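Local structure of urocanate hydratase (Paenibacillus sp. Soil724D2, 7NED) at residues S531-E534 with V535-D539; D407-K410 with L411-V415; Y55-I58 with V59-L62; L22-M25 with L26-V29; F143-I146 with A147-H150. The protein binds NAD+ and urocanate and probably hydrates thiourocanate in bacterial ergothioneine catabolism, with NAD+ likely acting as an electrophilic cofactor as in other urocanases. All coordinates share one frame; numbering follows the deposited sequence.

Contact 1. Residues S531-E534 with V535-D539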
loop_
_atom_site.group_PDB
_atom_site.type_symbol
_atom_site.label_atom_id
_atom_site.label_comp_id
_atom_site.label_asym_id
_atom_site.label_seq_id
_atom_site.Cartn_x
_atom_site.Cartn_y
_atom_site.Cartn_z
ATOM N N SER A 531 -22.697 -7.633 -8.952
ATOM C CA SER A 531 -21.680 -8.412 -8.238
ATOM C C SER A 531 -22.314 -9.570 -7.469
ATOM O O SER A 531 -21.820 -10.702 -7.478
ATOM C CB SER A 531 -20.999 -7.488 -7.260
ATOM O OG SER A 531 -20.373 -6.466 -7.961
ATOM N N ALA A 532 -23.404 -9.293 -6.770
ATOM C CA ALA A 532 -24.055 -10.362 -6.027
ATOM C C ALA A 532 -24.569 -11.433 -6.981
ATOM O O ALA A 532 -24.485 -12.640 -6.693
ATOM C CB ALA A 532 -25.176 -9.774 -5.156
ATOM N N ASP A 533 -25.048 -11.013 -8.161
ATOM C CA ASP A 533 -25.412 -11.988 -9.173
ATOM C C ASP A 533 -24.203 -12.784 -9.641
ATOM O O ASP A 533 -24.264 -14.013 -9.783
ATOM C CB ASP A 533 -26.071 -11.268 -10.348
ATOM C CG ASP A 533 -26.623 -12.228 -11.367
ATOM O OD1 ASP A 533 -26.074 -12.279 -12.492
ATOM O OD2 ASP A 533 -27.601 -12.920 -11.026
ATOM N N GLU A 534 -23.094 -12.096 -9.912
ATOM C CA GLU A 534 -21.900 -12.800 -10.359
ATOM C C GLU A 534 -21.422 -13.788 -9.316
ATOM O O GLU A 534 -21.010 -14.899 -9.669
ATOM C CB GLU A 534 -20.783 -11.813 -10.697
ATOM C CG GLU A 534 -19.590 -12.437 -11.440
ATOM C CD GLU A 534 -19.903 -12.882 -12.903
ATOM O OE1 GLU A 534 -19.007 -13.528 -13.515
ATOM O OE2 GLU A 534 -21.018 -12.598 -13.439
ATOM N N VAL A 535 -21.451 -13.406 -8.019
ATOM C CA VAL A 535 -21.061 -14.350 -6.979
ATOM C C VAL A 535 -21.873 -15.637 -7.091
ATOM O O VAL A 535 -21.332 -16.751 -7.043
ATOM C CB VAL A 535 -21.226 -13.715 -5.585
ATOM C CG1 VAL A 535 -21.232 -14.814 -4.513
ATOM C CG2 VAL A 535 -20.126 -12.665 -5.360
ATOM N N ARG A 536 -23.191 -15.507 -7.186
ATOM C CA ARG A 536 -23.999 -16.719 -7.263
ATOM C C ARG A 536 -23.704 -17.487 -8.550
ATOM O O ARG A 536 -23.574 -18.719 -8.539
ATOM C CB ARG A 536 -25.481 -16.366 -7.158
ATOM C CG ARG A 536 -26.354 -17.462 -7.778
ATOM C CD ARG A 536 -27.752 -16.981 -8.069
ATOM N NE ARG A 536 -27.920 -16.200 -9.310
ATOM C CZ ARG A 536 -28.084 -16.718 -10.533
ATOM N NH1 ARG A 536 -28.069 -18.042 -10.729
ATOM N NH2 ARG A 536 -28.275 -15.911 -11.566
ATOM N N LEU A 537 -23.570 -16.776 -9.673
ATOM C CA LEU A 537 -23.327 -17.470 -10.938
ATOM C C LEU A 537 -22.040 -18.283 -10.908
ATOM O O LEU A 537 -21.969 -19.342 -11.531
ATOM C CB LEU A 537 -23.270 -16.470 -12.105
ATOM C CG LEU A 537 -24.622 -15.965 -12.602
ATOM C CD1 LEU A 537 -24.429 -14.854 -13.609
ATOM C CD2 LEU A 537 -25.433 -17.124 -13.215
ATOM N N LYS A 538 -20.994 -17.788 -10.231
ATOM C CA LYS A 538 -19.648 -18.359 -10.345
ATOM C C LYS A 538 -19.168 -18.993 -9.045
ATOM O O LYS A 538 -18.003 -19.393 -8.961
ATOM C CB LYS A 538 -18.649 -17.296 -10.792
ATOM C CG LYS A 538 -19.067 -16.518 -12.036
ATOM C CD LYS A 538 -18.921 -17.378 -13.299
ATOM C CE LYS A 538 -19.516 -16.692 -14.524
ATOM N NZ LYS A 538 -18.572 -15.741 -15.117
ATOM N N ASP A 539 -20.048 -19.100 -8.048
ATOM C CA ASP A 539 -19.752 -19.762 -6.774
ATOM C C ASP A 539 -18.512 -19.174 -6.121
ATOM O O ASP A 539 -17.677 -19.886 -5.552
ATOM C CB ASP A 539 -19.630 -21.268 -6.945
ATOM C CG ASP A 539 -20.919 -21.895 -7.503
ATOM O OD1 ASP A 539 -20.831 -22.752 -8.418
ATOM O OD2 ASP A 539 -22.019 -21.548 -6.998
#
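The last turns of helix 529-538 carry this local contact, where the salt bridges D533-R536 and E534-K538 join side chains three and four residues apart before a Schellman motif closes the helix at D539, whose phi is positive. R536 lies alongside D533, pointing the same way, and its NH2 gives OD2 of D533 a 3.1 Å bond, N-H...O angle 159°. The acceptor sits at the edge of the guanidinium, in its plane, yet the carboxylate plane is turned 58° from it, and a single N-H, that of NH2, makes the bond, OD1 being engaged by R346. The second bridge is shorter: NZ of K538 stands 2.8 Å from OE1 of E534 on the syn side. The lysine bends at chi2 and chi4, which brings CE to 3.4 Å from the same OE1 and NZ into bonding range. L537 packs beside the first bridge, its CD1 3.3 Å from OD1 of D533 and its CG over one face of the R536 guanidinium, toward its rim. Both acids have a second cationic partner, R346, which forms salt bridges with D533 OD1 and E534 OE2, while K538 NZ also bonds the backbone oxygen of H405. Against the rest of the domain, S531, E534 and V535 pack on helix 502-525, at Y523, A524, V520 and L521, and A532 and V535 touch W542 of the C-terminal tail.

Contact 2. Residues D407-K410 with L411-V415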
loop_
_atom_site.group_PDB
_atom_site.type_symbol
_atom_site.label_atom_id
_atom_site.label_comp_id
_atom_site.label_asym_id
_atom_site.label_seq_id
_atom_site.Cartn_x
_atom_site.Cartn_y
_atom_site.Cartn_z
ATOM N N ASP A 407 -13.786 -16.346 -17.388
ATOM C CA ASP A 407 -13.388 -16.231 -18.795
ATOM C C ASP A 407 -11.896 -15.943 -18.937
ATOM O O ASP A 407 -11.226 -16.543 -19.796
ATOM C CB ASP A 407 -14.207 -15.143 -19.487
ATOM C CG ASP A 407 -15.614 -15.586 -19.799
ATOM O OD1 ASP A 407 -15.913 -16.785 -19.639
ATOM O OD2 ASP A 407 -16.431 -14.735 -20.186
ATOM N N ARG A 408 -11.340 -15.047 -18.104
ATOM C CA ARG A 408 -9.896 -14.824 -18.173
ATOM C C ARG A 408 -9.166 -16.137 -17.991
ATOM O O ARG A 408 -8.223 -16.455 -18.729
ATOM C CB ARG A 408 -9.420 -13.803 -17.120
ATOM C CG ARG A 408 -9.914 -12.423 -17.384
ATOM C CD ARG A 408 -9.272 -11.375 -16.500
ATOM N NE ARG A 408 -10.183 -10.240 -16.354
ATOM C CZ ARG A 408 -9.905 -9.168 -15.634
ATOM N NH1 ARG A 408 -8.725 -9.098 -15.016
ATOM N NH2 ARG A 408 -10.796 -8.193 -15.497
ATOM N N THR A 409 -9.595 -16.916 -16.991
ATOM C CA THR A 409 -8.940 -18.181 -16.688
ATOM C C THR A 409 -9.069 -19.151 -17.858
ATOM O O THR A 409 -8.095 -19.795 -18.259
ATOM C CB THR A 409 -9.575 -18.767 -15.426
ATOM O OG1 THR A 409 -9.421 -17.825 -14.353
ATOM C CG2 THR A 409 -8.948 -20.123 -15.057
ATOM N N LYS A 410 -10.286 -19.287 -18.386
ATOM C CA LYS A 410 -10.539 -20.136 -19.553
ATOM C C LYS A 410 -9.603 -19.792 -20.712
ATOM O O LYS A 410 -8.967 -20.674 -21.311
ATOM C CB LYS A 410 -12.007 -19.976 -19.966
ATOM C CG LYS A 410 -12.354 -20.660 -21.271
ATOM C CD LYS A 410 -13.844 -20.685 -21.464
ATOM C CE LYS A 410 -14.177 -21.238 -22.863
ATOM N NZ LYS A 410 -15.645 -21.030 -23.108
ATOM N N LEU A 411 -9.533 -18.512 -21.069
ATOM C CA LEU A 411 -8.639 -18.103 -22.150
ATOM C C LEU A 411 -7.191 -18.477 -21.840
ATOM O O LEU A 411 -6.491 -19.060 -22.671
ATOM C CB LEU A 411 -8.767 -16.603 -22.364
ATOM C CG LEU A 411 -7.817 -16.059 -23.416
ATOM C CD1 LEU A 411 -8.074 -16.711 -24.824
ATOM C CD2 LEU A 411 -8.056 -14.576 -23.480
ATOM N N ALA A 412 -6.709 -18.107 -20.654
ATOM C CA ALA A 412 -5.292 -18.293 -20.368
ATOM C C ALA A 412 -4.922 -19.776 -20.329
ATOM O O ALA A 412 -3.835 -20.162 -20.789
ATOM C CB ALA A 412 -4.922 -17.602 -19.045
ATOM N N LEU A 413 -5.811 -20.622 -19.792
ATOM C CA LEU A 413 -5.530 -22.060 -19.799
ATOM C C LEU A 413 -5.495 -22.625 -21.231
ATOM O O LEU A 413 -4.610 -23.420 -21.568
ATOM C CB LEU A 413 -6.570 -22.810 -18.959
ATOM C CG LEU A 413 -6.417 -22.619 -17.441
ATOM C CD1 LEU A 413 -7.556 -23.354 -16.736
ATOM C CD2 LEU A 413 -5.054 -23.049 -16.917
ATOM N N ALA A 414 -6.469 -22.257 -22.074
ATOM C CA ALA A 414 -6.438 -22.692 -23.481
ATOM C C ALA A 414 -5.149 -22.246 -24.155
ATOM O O ALA A 414 -4.490 -23.046 -24.831
ATOM C CB ALA A 414 -7.656 -22.161 -24.246
ATOM N N VAL A 415 -4.740 -20.991 -23.933
ATOM C CA VAL A 415 -3.546 -20.471 -24.600
ATOM C C VAL A 415 -2.308 -21.204 -24.114
ATOM O O VAL A 415 -1.419 -21.543 -24.911
ATOM C CB VAL A 415 -3.420 -18.957 -24.382
ATOM C CG1 VAL A 415 -2.019 -18.471 -24.739
ATOM C CG2 VAL A 415 -4.493 -18.192 -25.201
#
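L411 N to D407 O, A412 N to R408 O, L413 N to T409 O and A414 N to K410 O form four successive i to i+4 bonds of 2.9 to 3.1 Å, the regular first turns of helix 407-420. Side chains meet mainly at one place: CG2 of T409 and CD1 of L413 lie 3.9 Å apart, the two residues running alongside each other in the same direction. The threonine methyl is there because CG2 is anti to the backbone N, which puts OG1 beside that N (chi1 -59°) and in position to bond N513 OD1. L413 also rests its CG 3.4 Å from the carbonyl oxygen of T409, while CB of A414 comes to 3.5 Å from K410 O. The longer polar chains reach elsewhere. R408 bonds F403 O through NE and forms a salt bridge with D436 through NH2; K410, extended along its whole length, gives NZ to A373 O and makes a cation-pi contact with F374. L411, A414 and V415 turn to helix 360-373. The chemistry thus divides: apolar contact and backbone bonding hold the turn internally, whereas charge and hydroxyl groups tie it to surrounding elements, the buried guanidinium of R408 probably being stabilised by the carboxylate of D436.

Contact 3. Residues Y55-I58 with V59-L62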
loop_
_atom_site.group_PDB
_atom_site.type_symbol
_atom_site.label_atom_id
_atom_site.label_comp_id
_atom_site.label_asym_id
_atom_site.label_seq_id
_atom_site.Cartn_x
_atom_site.Cartn_y
_atom_site.Cartn_z
ATOM N N TYR A 55 17.840 0.535 -15.174
ATOM C CA TYR A 55 17.440 -0.312 -16.291
ATOM C C TYR A 55 18.495 -1.376 -16.575
ATOM O O TYR A 55 18.186 -2.566 -16.706
ATOM C CB TYR A 55 17.191 0.559 -17.533
ATOM C CG TYR A 55 17.123 -0.241 -18.796
ATOM C CD1 TYR A 55 15.920 -0.788 -19.222
ATOM C CD2 TYR A 55 18.246 -0.436 -19.582
ATOM C CE1 TYR A 55 15.844 -1.521 -20.398
ATOM C CE2 TYR A 55 18.174 -1.179 -20.754
ATOM C CZ TYR A 55 16.970 -1.713 -21.154
ATOM O OH TYR A 55 16.909 -2.458 -22.303
ATOM N N HIS A 56 19.756 -0.966 -16.722
ATOM C CA HIS A 56 20.786 -1.956 -17.039
ATOM C C HIS A 56 20.915 -3.004 -15.943
ATOM O O HIS A 56 21.124 -4.190 -16.239
ATOM C CB HIS A 56 22.128 -1.269 -17.261
ATOM C CG HIS A 56 22.128 -0.390 -18.473
ATOM N ND1 HIS A 56 21.984 -0.893 -19.751
ATOM C CD2 HIS A 56 22.226 0.954 -18.601
ATOM C CE1 HIS A 56 22.004 0.105 -20.618
ATOM N NE2 HIS A 56 22.151 1.236 -19.947
ATOM N N ALA A 57 20.820 -2.584 -14.672
ATOM C CA ALA A 57 20.912 -3.564 -13.577
ATOM C C ALA A 57 19.692 -4.480 -13.535
ATOM O O ALA A 57 19.827 -5.675 -13.255
ATOM C CB ALA A 57 21.099 -2.849 -12.234
ATOM N N ILE A 58 18.499 -3.967 -13.865
ATOM C CA ILE A 58 17.340 -4.852 -14.024
ATOM C C ILE A 58 17.589 -5.867 -15.137
ATOM O O ILE A 58 17.325 -7.066 -14.975
ATOM C CB ILE A 58 16.066 -4.024 -14.290
ATOM C CG1 ILE A 58 15.672 -3.220 -13.043
ATOM C CG2 ILE A 58 14.908 -4.919 -14.770
ATOM C CD1 ILE A 58 14.580 -2.177 -13.325
ATOM N N VAL A 59 18.077 -5.407 -16.296
ATOM C CA VAL A 59 18.328 -6.323 -17.399
ATOM C C VAL A 59 19.334 -7.394 -16.996
ATOM O O VAL A 59 19.099 -8.594 -17.207
ATOM C CB VAL A 59 18.771 -5.549 -18.655
ATOM C CG1 VAL A 59 19.245 -6.525 -19.746
ATOM C CG2 VAL A 59 17.599 -4.736 -19.177
ATOM N N ARG A 60 20.472 -6.986 -16.414
ATOM C CA ARG A 60 21.455 -7.971 -15.943
ATOM C C ARG A 60 20.817 -8.961 -14.977
ATOM O O ARG A 60 21.004 -10.182 -15.091
ATOM C CB ARG A 60 22.642 -7.281 -15.263
ATOM C CG ARG A 60 23.591 -6.584 -16.215
ATOM C CD ARG A 60 24.868 -6.127 -15.488
ATOM N NE ARG A 60 24.577 -5.158 -14.442
ATOM C CZ ARG A 60 24.531 -3.834 -14.621
ATOM N NH1 ARG A 60 24.777 -3.289 -15.819
ATOM N NH2 ARG A 60 24.265 -3.059 -13.578
ATOM N N THR A 61 20.069 -8.448 -14.003
ATOM C CA THR A 61 19.482 -9.332 -13.001
ATOM C C THR A 61 18.536 -10.351 -13.625
ATOM O O THR A 61 18.558 -11.528 -13.258
ATOM C CB THR A 61 18.745 -8.520 -11.948
ATOM O OG1 THR A 61 19.651 -7.593 -11.336
ATOM C CG2 THR A 61 18.181 -9.471 -10.864
ATOM N N LEU A 62 17.676 -9.915 -14.558
ATOM C CA LEU A 62 16.724 -10.841 -15.161
ATOM C C LEU A 62 17.419 -11.937 -15.953
ATOM O O LEU A 62 16.894 -13.047 -16.042
ATOM C CB LEU A 62 15.742 -10.104 -16.097
ATOM C CG LEU A 62 14.579 -9.402 -15.393
ATOM C CD1 LEU A 62 13.854 -8.484 -16.359
ATOM C CD2 LEU A 62 13.654 -10.453 -14.853
#
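V59 sets its CG2 methyl over one face of the Y55 ring, a CH-pi contact on the packed side of helix 52-64: the methyl is 3.9 Å from the ring centroid and 19° off the normal. With CG of Y55 anti to the backbone N (chi1 165°), the ring swings forward beside its own carbonyl and under the valine one turn on. I58 and L62 continue this side, lying alongside each other with CG2 and CD1 4.0 Å apart. L23, L26 and L30 of helix 17-31 pack against it, and W52 meets the Y55 ring edge-to-face. The exposed side is looser and is made by R60 and H56. Bent at chi3 (-62°), R60 folds its guanidinium back over the preceding turn, one face above H56 O and NH2 3.4 Å from CB of A57; H56 offers CB to NH1 at 3.6 Å. This is flat van der Waals cover, with no hydrogen bond from the guanidinium to that turn. Between the two sides, A57 O accepts both T61 N, at 2.9 Å, and T61 OG1, at 2.7 Å, from opposite faces of its carbonyl plane. A valine in place of T61 would probably leave A57 O with the amide alone of these two donors and put a methyl against a buried carbonyl. The second subunit packs here, its T545, K544 and I543 reaching A57, R60 and T61. The doubly held carbonyl implies that the T61 hydroxyl, buried near I81 and L71, meets its polar need within its own helix, beside I543 of the second subunit.

Contact 4. Residues L22-M25 with L26-V29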
loop_
_atom_site.group_PDB
_atom_site.type_symbol
_atom_site.label_atom_id
_atom_site.label_comp_id
_atom_site.label_asym_id
_atom_site.label_seq_id
_atom_site.Cartn_x
_atom_site.Cartn_y
_atom_site.Cartn_z
ATOM N N LEU A 22 9.475 -11.428 -18.888
ATOM C CA LEU A 22 9.506 -10.141 -18.217
ATOM C C LEU A 22 10.527 -9.219 -18.865
ATOM O O LEU A 22 10.284 -8.014 -18.971
ATOM C CB LEU A 22 9.808 -10.312 -16.718
ATOM C CG LEU A 22 8.805 -11.234 -16.011
ATOM C CD1 LEU A 22 9.150 -11.392 -14.502
ATOM C CD2 LEU A 22 7.343 -10.747 -16.208
ATOM N N LEU A 23 11.693 -9.755 -19.246
ATOM C CA LEU A 23 12.706 -8.924 -19.910
ATOM C C LEU A 23 12.160 -8.365 -21.220
ATOM O O LEU A 23 12.310 -7.171 -21.521
ATOM C CB LEU A 23 13.984 -9.742 -20.181
ATOM C CG LEU A 23 15.075 -9.008 -20.986
ATOM C CD1 LEU A 23 15.508 -7.715 -20.236
ATOM C CD2 LEU A 23 16.254 -9.925 -21.225
ATOM N N ARG A 24 11.488 -9.202 -21.990
ATOM C CA ARG A 24 10.933 -8.708 -23.252
ATOM C C ARG A 24 9.803 -7.723 -23.034
ATOM O O ARG A 24 9.596 -6.829 -23.859
ATOM C CB ARG A 24 10.462 -9.878 -24.102
ATOM C CG ARG A 24 11.639 -10.691 -24.583
ATOM C CD ARG A 24 11.205 -11.763 -25.579
ATOM N NE ARG A 24 12.362 -12.590 -25.933
ATOM C CZ ARG A 24 12.403 -13.399 -26.994
ATOM N NH1 ARG A 24 11.344 -13.509 -27.818
ATOM N NH2 ARG A 24 13.500 -14.098 -27.229
ATOM N N MET A 25 9.015 -7.890 -21.963
ATOM C CA MET A 25 7.974 -6.903 -21.703
ATOM C C MET A 25 8.586 -5.556 -21.335
ATOM O O MET A 25 8.075 -4.486 -21.720
ATOM C CB MET A 25 7.065 -7.436 -20.589
ATOM C CG MET A 25 6.198 -8.549 -21.072
ATOM S SD MET A 25 5.130 -9.042 -19.755
ATOM C CE MET A 25 3.714 -7.917 -19.921
ATOM N N LEU A 26 9.675 -5.583 -20.576
ATOM C CA LEU A 26 10.405 -4.343 -20.310
ATOM C C LEU A 26 10.868 -3.693 -21.615
ATOM O O LEU A 26 10.644 -2.496 -21.852
ATOM C CB LEU A 26 11.591 -4.620 -19.371
ATOM C CG LEU A 26 12.623 -3.514 -19.206
ATOM C CD1 LEU A 26 12.002 -2.201 -18.706
ATOM C CD2 LEU A 26 13.749 -3.950 -18.282
ATOM N N GLU A 27 11.504 -4.478 -22.482
ATOM C CA GLU A 27 11.939 -3.938 -23.756
ATOM C C GLU A 27 10.754 -3.412 -24.541
ATOM O O GLU A 27 10.838 -2.359 -25.195
ATOM C CB GLU A 27 12.664 -5.018 -24.543
ATOM C CG GLU A 27 13.974 -5.410 -23.903
ATOM C CD GLU A 27 14.579 -6.633 -24.535
ATOM O OE1 GLU A 27 13.855 -7.524 -25.000
ATOM O OE2 GLU A 27 15.820 -6.695 -24.586
ATOM N N ASN A 28 9.638 -4.145 -24.486
ATOM C CA ASN A 28 8.464 -3.819 -25.291
ATOM C C ASN A 28 7.814 -2.502 -24.860
ATOM O O ASN A 28 7.322 -1.752 -25.711
ATOM C CB ASN A 28 7.452 -4.966 -25.214
ATOM C CG ASN A 28 6.305 -4.794 -26.195
ATOM O OD1 ASN A 28 6.537 -4.542 -27.390
ATOM N ND2 ASN A 28 5.056 -4.938 -25.704
ATOM N N VAL A 29 7.761 -2.201 -23.549
ATOM C CA VAL A 29 7.164 -0.916 -23.181
ATOM C C VAL A 29 8.087 0.222 -23.602
ATOM O O VAL A 29 7.620 1.340 -23.854
ATOM C CB VAL A 29 6.809 -0.807 -21.678
ATOM C CG1 VAL A 29 5.881 -1.944 -21.243
ATOM C CG2 VAL A 29 8.059 -0.764 -20.804
#
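R24 O receives the shortest polar bond between residues 22-25 and 26-29, from N28 N at 2.8 Å, although the N-H...O angle of 143° shows it to be bent. CB of N28 presses on the same oxygen at 3.1 Å, and the amide end leads off to bond L396 N through OD1. One residue earlier, E27 N meets L23 O at 3.0 Å and 167°. The E27 chain then runs back beside that carbonyl: with chi1 at -67°, CG stands beside the backbone N and 3.4 Å from L23 O, and the extended remainder brings OE1 to 3.6 Å from CA of R24. R24 and E27 do not pair despite their opposite charges, since NE of R24 and OE1 of E27 are 5.4 Å apart. Each has its own partners: R24 NE forms a salt bridge with E20 and NH1 bonds G9 O and L356 O, while E27 uses OE2 for R13 and OE1 for A7 N. These turns belong to the buried helix 17-31 of the N-terminal urocanase region, packed on helix 52-64 through L23 and L26, and on strand 490-498 through L22 and M25, both at T495. A glutamine replacing E27 would probably leave R13 without this carboxylate as a mate in a buried setting. At the far end, V29 N bonds M25 O at 2.9 Å and V29 CG1 also touches that oxygen; the V29 side chain is about 8 Å from the bound urocanate.

Contact 5. Residues F143-I146 with A147-H150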
loop_
_atom_site.group_PDB
_atom_site.type_symbol
_atom_site.label_atom_id
_atom_site.label_comp_id
_atom_site.label_asym_id
_atom_site.label_seq_id
_atom_site.Cartn_x
_atom_site.Cartn_y
_atom_site.Cartn_z
ATOM N N PHE A 143 -17.721 4.699 -25.636
ATOM C CA PHE A 143 -18.522 5.255 -26.725
ATOM C C PHE A 143 -19.777 4.417 -26.966
ATOM O O PHE A 143 -20.873 4.972 -27.154
ATOM C CB PHE A 143 -17.684 5.357 -27.999
ATOM C CG PHE A 143 -16.587 6.399 -27.932
ATOM C CD1 PHE A 143 -16.645 7.437 -27.019
ATOM C CD2 PHE A 143 -15.511 6.343 -28.794
ATOM C CE1 PHE A 143 -15.622 8.403 -26.961
ATOM C CE2 PHE A 143 -14.485 7.308 -28.735
ATOM C CZ PHE A 143 -14.551 8.332 -27.810
ATOM N N GLN A 144 -19.661 3.080 -26.903
ATOM C CA GLN A 144 -20.838 2.237 -27.141
ATOM C C GLN A 144 -21.860 2.351 -26.016
ATOM O O GLN A 144 -23.071 2.322 -26.275
ATOM C CB GLN A 144 -20.454 0.772 -27.354
ATOM C CG GLN A 144 -19.731 0.519 -28.701
ATOM C CD GLN A 144 -20.584 0.829 -29.940
ATOM O OE1 GLN A 144 -20.966 1.981 -30.183
ATOM N NE2 GLN A 144 -20.851 -0.191 -30.745
ATOM N N SER A 145 -21.396 2.456 -24.763
ATOM C CA SER A 145 -22.302 2.683 -23.643
ATOM C C SER A 145 -23.071 3.991 -23.814
ATOM O O SER A 145 -24.293 4.045 -23.629
ATOM C CB SER A 145 -21.506 2.666 -22.330
ATOM O OG SER A 145 -22.362 2.988 -21.248
ATOM N N ILE A 146 -22.369 5.054 -24.193
ATOM C CA ILE A 146 -23.031 6.322 -24.486
ATOM C C ILE A 146 -24.056 6.145 -25.603
ATOM O O ILE A 146 -25.171 6.677 -25.527
ATOM C CB ILE A 146 -21.976 7.387 -24.844
ATOM C CG1 ILE A 146 -21.132 7.737 -23.609
ATOM C CG2 ILE A 146 -22.627 8.623 -25.488
ATOM C CD1 ILE A 146 -19.946 8.682 -23.936
ATOM N N ALA A 147 -23.694 5.410 -26.658
ATOM C CA ALA A 147 -24.626 5.176 -27.757
ATOM C C ALA A 147 -25.894 4.509 -27.254
ATOM O O ALA A 147 -27.008 4.914 -27.609
ATOM C CB ALA A 147 -23.977 4.306 -28.831
ATOM N N ARG A 148 -25.741 3.451 -26.455
ATOM C CA ARG A 148 -26.918 2.779 -25.920
ATOM C C ARG A 148 -27.737 3.713 -25.048
ATOM O O ARG A 148 -28.969 3.645 -25.053
ATOM C CB ARG A 148 -26.520 1.537 -25.128
ATOM C CG ARG A 148 -25.972 0.439 -25.983
ATOM C CD ARG A 148 -25.846 -0.856 -25.206
ATOM N NE ARG A 148 -25.019 -0.701 -24.017
ATOM C CZ ARG A 148 -23.689 -0.763 -24.031
ATOM N NH1 ARG A 148 -23.061 -0.936 -25.182
ATOM N NH2 ARG A 148 -22.991 -0.614 -22.902
ATOM N N LEU A 149 -27.082 4.561 -24.260
ATOM C CA LEU A 149 -27.819 5.345 -23.278
ATOM C C LEU A 149 -28.531 6.528 -23.903
ATOM O O LEU A 149 -29.609 6.909 -23.428
ATOM C CB LEU A 149 -26.883 5.843 -22.179
ATOM C CG LEU A 149 -26.325 4.811 -21.208
ATOM C CD1 LEU A 149 -25.171 5.449 -20.427
ATOM C CD2 LEU A 149 -27.402 4.306 -20.230
ATOM N N HIS A 150 -27.969 7.100 -24.968
ATOM C CA HIS A 150 -28.440 8.375 -25.489
ATOM C C HIS A 150 -28.722 8.403 -26.977
ATOM O O HIS A 150 -29.300 9.390 -27.440
ATOM C CB HIS A 150 -27.422 9.482 -25.180
ATOM C CG HIS A 150 -27.141 9.637 -23.724
ATOM N ND1 HIS A 150 -28.031 10.233 -22.856
ATOM C CD2 HIS A 150 -26.083 9.250 -22.970
ATOM C CE1 HIS A 150 -27.536 10.203 -21.630
ATOM N NE2 HIS A 150 -26.351 9.617 -21.673
#
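F143 meets A147 through the backbone, its carbonyl oxygen taking the A147 amide at 2.9 Å, while its side chain packs on L155. Q144 follows, with its oxygen bonded by R148 N and lying over one face of the R148 guanidinium. Its OE1 comes to 4.0 Å from CB of A147, and its CB touches R148 NH1. S145 carries more of the arginine: R148, bent at chi3 (-57°), lays its guanidinium back along the previous turn so that CA of S145 stands over a face near the rim, 3.4 Å from NH2. The serine CB touches that same NH2. With chi1 at 176°, OG of S145 is carried forward beside its own carbonyl, 3.8 Å from CD1 of L149, whose CG in turn rests 3.3 Å from S145 O. All of this belongs to the C-terminal turns of helix 133-150 in the Rossmann-like NAD-binding region; it leads toward strand 159-163, one of seven in the parallel sheet, and the F143 side chain is about 12 Å from the bound NAD. S145, I146 and L149 touch F339 of helix 335-344. I146, last of the four, packs its side chain against I309 and F311 of strand 309-312. Its carbonyl oxygen takes H150 N at 2.9 Å, with an N-H...O angle of 141°, and the imidazole passes obliquely by, its CD2 3.7 Å from that oxygen.

Contacts 3 and 4 are the pair that touch: helices 52-64 and 17-31 pack through Y55, I58, V59 and L62 against L23 and L26, with centres about 11 Å apart. Contact 4 is wholly buried and sends its charges to partners outside its segments, whereas contact 3 has an exposed arginine side and faces the second subunit. Contacts 1 and 2 both belong to the C-terminal urocanase region and pack on helix 502-525, without touching; ion pairs join the segments in contact 1, but only backbone bonds and apolar packing do so in contact 2. Contact 5, in the Rossmann-like region, resembles contact 3 in its folded-back arginine, yet lies across the chain's centre from it.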